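Local atomic coordinates of uncharacterized protein (Bacteroides eggerthii, PDB entry 4FTD), a protein that is of unknown function but, as a six-bladed beta-propeller joined to an immunoglobulin-like domain, may take part in carbohydrate metabolism. Residues Leu322-Ile335 and Ile381-His394. Residues are numbered along the deposited sequence; the frame is centred on the assembly and turned at random.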
loop_
_atom_site.group_PDB
_atom_site.type_symbol
_atom_site.label_atom_id
_atom_site.label_comp_id
_atom_site.label_asym_id
_atom_site.label_seq_id
_atom_site.Cartn_x
_atom_site.Cartn_y
_atom_site.Cartn_z
ATOM N N LEU A 322 -2.774 -11.236 13.179
ATOM C CA LEU A 322 -2.493 -10.199 14.146
ATOM C C LEU A 322 -1.904 -10.902 15.386
ATOM O O LEU A 322 -2.506 -11.851 15.901
ATOM C CB LEU A 322 -3.787 -9.453 14.513
ATOM C CG LEU A 322 -3.704 -8.282 15.500
ATOM C CD1 LEU A 322 -2.890 -7.177 14.855
ATOM C CD2 LEU A 322 -5.086 -7.760 15.904
ATOM N N VAL A 323 -0.754 -10.421 15.857
ATOM C CA VAL A 323 -0.053 -10.961 17.031
ATOM C C VAL A 323 0.458 -9.857 17.958
ATOM O O VAL A 323 0.578 -8.721 17.548
ATOM C CB VAL A 323 1.145 -11.844 16.586
ATOM C CG1 VAL A 323 0.667 -12.980 15.671
ATOM C CG2 VAL A 323 2.185 -11.006 15.866
ATOM N N ASP A 324 0.740 -10.191 19.215
ATOM C CA ASP A 324 1.370 -9.240 20.153
ATOM C C ASP A 324 2.879 -9.210 19.917
ATOM O O ASP A 324 3.373 -9.906 19.023
ATOM C CB ASP A 324 0.985 -9.568 21.630
ATOM C CG ASP A 324 1.462 -10.940 22.089
ATOM O OD1 ASP A 324 2.535 -11.424 21.618
ATOM O OD2 ASP A 324 0.758 -11.532 22.935
ATOM N N GLU A 325 3.644 -8.426 20.683
ATOM C CA GLU A 325 5.102 -8.334 20.404
ATOM C C GLU A 325 5.917 -9.603 20.781
ATOM O O GLU A 325 7.104 -9.664 20.514
ATOM C CB GLU A 325 5.743 -7.048 20.946
ATOM C CG GLU A 325 6.021 -6.975 22.447
ATOM C CD GLU A 325 6.999 -5.853 22.787
ATOM O OE1 GLU A 325 6.911 -4.775 22.181
ATOM O OE2 GLU A 325 7.865 -6.042 23.658
ATOM N N SER A 326 5.262 -10.598 21.382
ATOM C CA SER A 326 5.852 -11.923 21.656
ATOM C C SER A 326 5.367 -12.979 20.689
ATOM O O SER A 326 5.562 -14.171 20.922
ATOM C CB SER A 326 5.473 -12.360 23.086
ATOM O OG SER A 326 6.115 -11.482 23.972
ATOM N N LEU A 327 4.717 -12.537 19.611
ATOM C CA LEU A 327 4.136 -13.401 18.606
ATOM C C LEU A 327 2.955 -14.245 19.118
ATOM O O LEU A 327 2.603 -15.249 18.503
ATOM C CB LEU A 327 5.222 -14.292 17.982
ATOM C CG LEU A 327 5.318 -14.173 16.472
ATOM C CD1 LEU A 327 5.950 -12.819 16.166
ATOM C CD2 LEU A 327 6.151 -15.323 15.935
ATOM N N GLY A 328 2.337 -13.841 20.224
ATOM C CA GLY A 328 1.115 -14.497 20.694
ATOM C C GLY A 328 -0.011 -14.153 19.725
ATOM O O GLY A 328 -0.218 -12.974 19.433
ATOM N N GLU A 329 -0.734 -15.176 19.239
ATOM C CA GLU A 329 -1.737 -15.016 18.181
ATOM C C GLU A 329 -3.018 -14.379 18.699
ATOM O O GLU A 329 -3.614 -14.884 19.603
ATOM C CB GLU A 329 -1.997 -16.360 17.453
ATOM C CG GLU A 329 -0.739 -16.864 16.698
ATOM C CD GLU A 329 -0.961 -18.066 15.772
ATOM O OE1 GLU A 329 -1.971 -18.095 15.030
ATOM O OE2 GLU A 329 -0.109 -18.985 15.773
ATOM N N LYS A 330 -3.392 -13.235 18.137
ATOM C CA LYS A 330 -4.615 -12.497 18.519
ATOM C C LYS A 330 -5.720 -12.792 17.518
ATOM O O LYS A 330 -6.841 -12.965 17.916
ATOM C CB LYS A 330 -4.365 -10.971 18.605
ATOM C CG LYS A 330 -4.183 -10.396 20.010
ATOM C CD LYS A 330 -3.075 -11.071 20.829
ATOM C CE LYS A 330 -3.081 -10.608 22.286
ATOM N NZ LYS A 330 -2.503 -11.625 23.212
ATOM N N TYR A 331 -5.420 -12.804 16.211
ATOM C CA TYR A 331 -6.451 -13.086 15.204
ATOM C C TYR A 331 -5.865 -13.556 13.875
ATOM O O TYR A 331 -5.115 -12.839 13.276
ATOM C CB TYR A 331 -7.361 -11.845 14.989
ATOM C CG TYR A 331 -8.499 -12.121 14.046
ATOM C CD1 TYR A 331 -9.663 -12.746 14.494
ATOM C CD2 TYR A 331 -8.406 -11.801 12.699
ATOM C CE1 TYR A 331 -10.706 -13.038 13.622
ATOM C CE2 TYR A 331 -9.450 -12.093 11.812
ATOM C CZ TYR A 331 -10.586 -12.713 12.285
ATOM O OH TYR A 331 -11.591 -12.996 11.417
ATOM N N LYS A 332 -6.290 -14.735 13.411
ATOM C CA LYS A 332 -5.865 -15.291 12.140
ATOM C C LYS A 332 -6.864 -14.873 11.077
ATOM O O LYS A 332 -8.008 -15.202 11.182
ATOM C CB LYS A 332 -5.781 -16.821 12.215
ATOM C CG LYS A 332 -5.131 -17.436 10.993
ATOM C CD LYS A 332 -4.853 -18.920 11.128
ATOM C CE LYS A 332 -6.079 -19.756 10.864
ATOM N NZ LYS A 332 -5.646 -21.109 10.434
ATOM N N SER A 333 -6.442 -14.130 10.060
ATOM C CA SER A 333 -7.344 -13.703 8.974
ATOM C C SER A 333 -7.369 -14.723 7.841
ATOM O O SER A 333 -6.672 -15.753 7.884
ATOM C CB SER A 333 -6.932 -12.333 8.426
ATOM O OG SER A 333 -5.871 -12.434 7.486
ATOM N N LYS A 334 -8.151 -14.411 6.813
ATOM C CA LYS A 334 -8.250 -15.244 5.612
ATOM C C LYS A 334 -7.296 -14.798 4.504
ATOM O O LYS A 334 -7.250 -15.445 3.475
ATOM C CB LYS A 334 -9.690 -15.243 5.071
ATOM C CG LYS A 334 -10.675 -15.901 5.998
ATOM C CD LYS A 334 -12.113 -15.638 5.544
ATOM C CE LYS A 334 -13.135 -16.438 6.335
ATOM N NZ LYS A 334 -14.508 -15.981 5.988
ATOM N N ILE A 335 -6.542 -13.711 4.699
ATOM C CA ILE A 335 -5.571 -13.249 3.693
ATOM C C ILE A 335 -4.367 -14.212 3.708
ATOM O O ILE A 335 -3.629 -14.245 4.666
ATOM C CB ILE A 335 -5.164 -11.785 3.934
ATOM C CG1 ILE A 335 -6.411 -10.891 3.778
ATOM C CG2 ILE A 335 -4.078 -11.350 2.947
ATOM C CD1 ILE A 335 -6.268 -9.481 4.290
ATOM N N ILE A 381 -7.272 -2.597 14.033
ATOM C CA ILE A 381 -6.809 -3.495 12.990
ATOM C C ILE A 381 -7.516 -4.868 13.131
ATOM O O ILE A 381 -7.871 -5.482 12.116
ATOM C CB ILE A 381 -5.252 -3.593 12.942
ATOM C CG1 ILE A 381 -4.806 -4.419 11.722
ATOM C CG2 ILE A 381 -4.685 -4.132 14.262
ATOM C CD1 ILE A 381 -5.216 -3.829 10.387
ATOM N N GLU A 382 -7.751 -5.321 14.366
ATOM C CA GLU A 382 -8.478 -6.580 14.597
ATOM C C GLU A 382 -9.914 -6.502 14.054
ATOM O O GLU A 382 -10.385 -7.440 13.420
ATOM C CB GLU A 382 -8.496 -6.976 16.074
ATOM C CG GLU A 382 -9.237 -8.297 16.304
ATOM C CD GLU A 382 -9.093 -8.885 17.690
ATOM O OE1 GLU A 382 -8.085 -8.622 18.363
ATOM O OE2 GLU A 382 -9.989 -9.659 18.091
ATOM N N ASP A 383 -10.593 -5.388 14.307
ATOM C CA ASP A 383 -11.933 -5.163 13.739
ATOM C C ASP A 383 -11.872 -5.175 12.213
ATOM O O ASP A 383 -12.723 -5.772 11.552
ATOM C CB ASP A 383 -12.523 -3.812 14.179
ATOM C CG ASP A 383 -12.803 -3.731 15.675
ATOM O OD1 ASP A 383 -13.212 -4.747 16.274
ATOM O OD2 ASP A 383 -12.628 -2.633 16.249
ATOM N N ALA A 384 -10.855 -4.523 11.652
ATOM C CA ALA A 384 -10.734 -4.428 10.195
ATOM C C ALA A 384 -10.526 -5.820 9.570
ATOM O O ALA A 384 -11.182 -6.155 8.584
ATOM C CB ALA A 384 -9.637 -3.452 9.807
ATOM N N LEU A 385 -9.668 -6.643 10.177
ATOM C CA LEU A 385 -9.424 -8.009 9.689
ATOM C C LEU A 385 -10.701 -8.864 9.813
ATOM O O LEU A 385 -11.010 -9.619 8.914
ATOM C CB LEU A 385 -8.247 -8.664 10.411
ATOM C CG LEU A 385 -6.874 -8.023 10.149
ATOM C CD1 LEU A 385 -5.832 -8.507 11.139
ATOM C CD2 LEU A 385 -6.433 -8.299 8.724
ATOM N N LYS A 386 -11.431 -8.736 10.920
ATOM C CA LYS A 386 -12.716 -9.427 11.093
ATOM C C LYS A 386 -13.709 -9.032 10.016
ATOM O O LYS A 386 -14.326 -9.910 9.397
ATOM C CB LYS A 386 -13.330 -9.184 12.485
ATOM C CG LYS A 386 -12.679 -10.014 13.575
ATOM C CD LYS A 386 -13.206 -9.730 14.978
ATOM C CE LYS A 386 -12.438 -10.563 16.000
ATOM N NZ LYS A 386 -12.581 -10.037 17.374
ATOM N N LYS A 387 -13.841 -7.724 9.774
ATOM C CA LYS A 387 -14.819 -7.231 8.791
ATOM C C LYS A 387 -14.453 -7.699 7.395
ATOM O O LYS A 387 -15.331 -8.100 6.654
ATOM C CB LYS A 387 -15.014 -5.715 8.876
ATOM C CG LYS A 387 -15.768 -5.295 10.142
ATOM C CD LYS A 387 -16.286 -3.857 10.114
ATOM C CE LYS A 387 -17.270 -3.565 11.255
ATOM N NZ LYS A 387 -16.571 -3.513 12.574
ATOM N N PHE A 388 -13.158 -7.715 7.063
ATOM C CA PHE A 388 -12.695 -8.271 5.795
ATOM C C PHE A 388 -13.170 -9.723 5.695
ATOM O O PHE A 388 -13.906 -10.083 4.775
ATOM C CB PHE A 388 -11.163 -8.175 5.653
ATOM C CG PHE A 388 -10.632 -8.790 4.393
ATOM C CD1 PHE A 388 -10.574 -8.058 3.214
ATOM C CD2 PHE A 388 -10.212 -10.124 4.373
ATOM C CE1 PHE A 388 -10.100 -8.643 2.038
ATOM C CE2 PHE A 388 -9.740 -10.710 3.209
ATOM C CZ PHE A 388 -9.685 -9.972 2.041
ATOM N N ASP A 389 -12.791 -10.537 6.676
ATOM C CA ASP A 389 -13.141 -11.969 6.675
ATOM C C ASP A 389 -14.626 -12.242 6.508
ATOM O O ASP A 389 -14.994 -13.153 5.784
ATOM C CB ASP A 389 -12.638 -12.663 7.945
ATOM C CG ASP A 389 -11.108 -12.915 7.931
ATOM O OD1 ASP A 389 -10.422 -12.628 6.910
ATOM O OD2 ASP A 389 -10.601 -13.431 8.957
ATOM N N GLU A 390 -15.446 -11.453 7.198
ATOM C CA GLU A 390 -16.906 -11.564 7.142
ATOM C C GLU A 390 -17.538 -11.122 5.826
ATOM O O GLU A 390 -18.605 -11.605 5.502
ATOM C CB GLU A 390 -17.541 -10.785 8.295
ATOM C CG GLU A 390 -17.246 -11.416 9.651
ATOM C CD GLU A 390 -17.392 -10.461 10.825
ATOM O OE1 GLU A 390 -17.861 -9.309 10.652
ATOM O OE2 GLU A 390 -17.004 -10.879 11.936
ATOM N N GLY A 391 -16.907 -10.221 5.071
ATOM C CA GLY A 391 -17.468 -9.758 3.786
ATOM C C GLY A 391 -17.499 -10.849 2.726
ATOM O O GLY A 391 -16.885 -11.913 2.888
ATOM N N GLU A 392 -18.216 -10.582 1.638
ATOM C CA GLU A 392 -18.386 -11.556 0.551
ATOM C C GLU A 392 -17.141 -11.545 -0.353
ATOM O O GLU A 392 -16.710 -12.595 -0.814
ATOM C CB GLU A 392 -19.699 -11.308 -0.240
ATOM N N ASN A 393 -16.539 -10.376 -0.562
ATOM C CA ASN A 393 -15.393 -10.253 -1.467
ATOM C C ASN A 393 -14.031 -10.266 -0.755
ATOM O O ASN A 393 -13.752 -9.396 0.057
ATOM C CB ASN A 393 -15.539 -8.968 -2.295
ATOM C CG ASN A 393 -14.610 -8.945 -3.500
ATOM O OD1 ASN A 393 -13.390 -8.947 -3.369
ATOM N ND2 ASN A 393 -15.192 -8.927 -4.682
ATOM N N HIS A 394 -13.167 -11.220 -1.086
ATOM C CA HIS A 394 -11.812 -11.235 -0.511
ATOM C C HIS A 394 -10.725 -11.001 -1.543
ATOM O O HIS A 394 -9.602 -11.378 -1.332
ATOM C CB HIS A 394 -11.575 -12.534 0.268
ATOM C CG HIS A 394 -12.607 -12.772 1.315
ATOM N ND1 HIS A 394 -13.567 -13.748 1.198
ATOM C CD2 HIS A 394 -12.896 -12.091 2.446
ATOM C CE1 HIS A 394 -14.371 -13.692 2.243
ATOM N NE2 HIS A 394 -13.992 -12.688 3.010
HETATM O O HOH W 1 -10.250 -16.091 9.414
#
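Y331 lies along helix 381-390 with its hydroxyl hydrogen-bonded to the carboxylate of D389, OH to OD2 2.7 Å. The bond arrives on the anti side of OD2, 25° out of the carboxylate plane, and ring and carboxylate are turned 35° against each other. CG of Y331 stands anti to the backbone N (chi1 -175°), which carries the ring over the helix, where the extended chain of K386 crosses one face: its CG sits 4.0 Å from the ring centroid in a CH-pi contact. L385 CB meets the same ring at CD2, and its methyls reach L322 and S333. The other carboxylate oxygen, D389 OD1, accepts a hydrogen bond from the backbone N of K334 on its syn side at 2.9 Å, and a water links OD2 to the carbonyl of K332, so both oxygens are held. A phenylalanine in place of Y331 would probably leave OD2 without its hydroxyl donor and the carboxylate with one fewer bond fixing its rotation. K334, stretched out past D389, hydrogen-bonds through NZ to D389 O from above the carbonyl plane; H394 NE2 donates to that oxygen from the opposite face. Deeper in, CD1 of I335 covers one face of the F388 ring, 4.0 Å from its centroid, while H394 CD2 lies over the other. L322 CD1 meets I381 CG2 at 3.6 Å, and its CD2 meets CB of E382. The helix, inserted between strands 369-374 and 398-401 of one propeller blade, thus packs on the hairpin of strands 318-323 and 329-332 in the preceding blade, and on residues 333-335 after it.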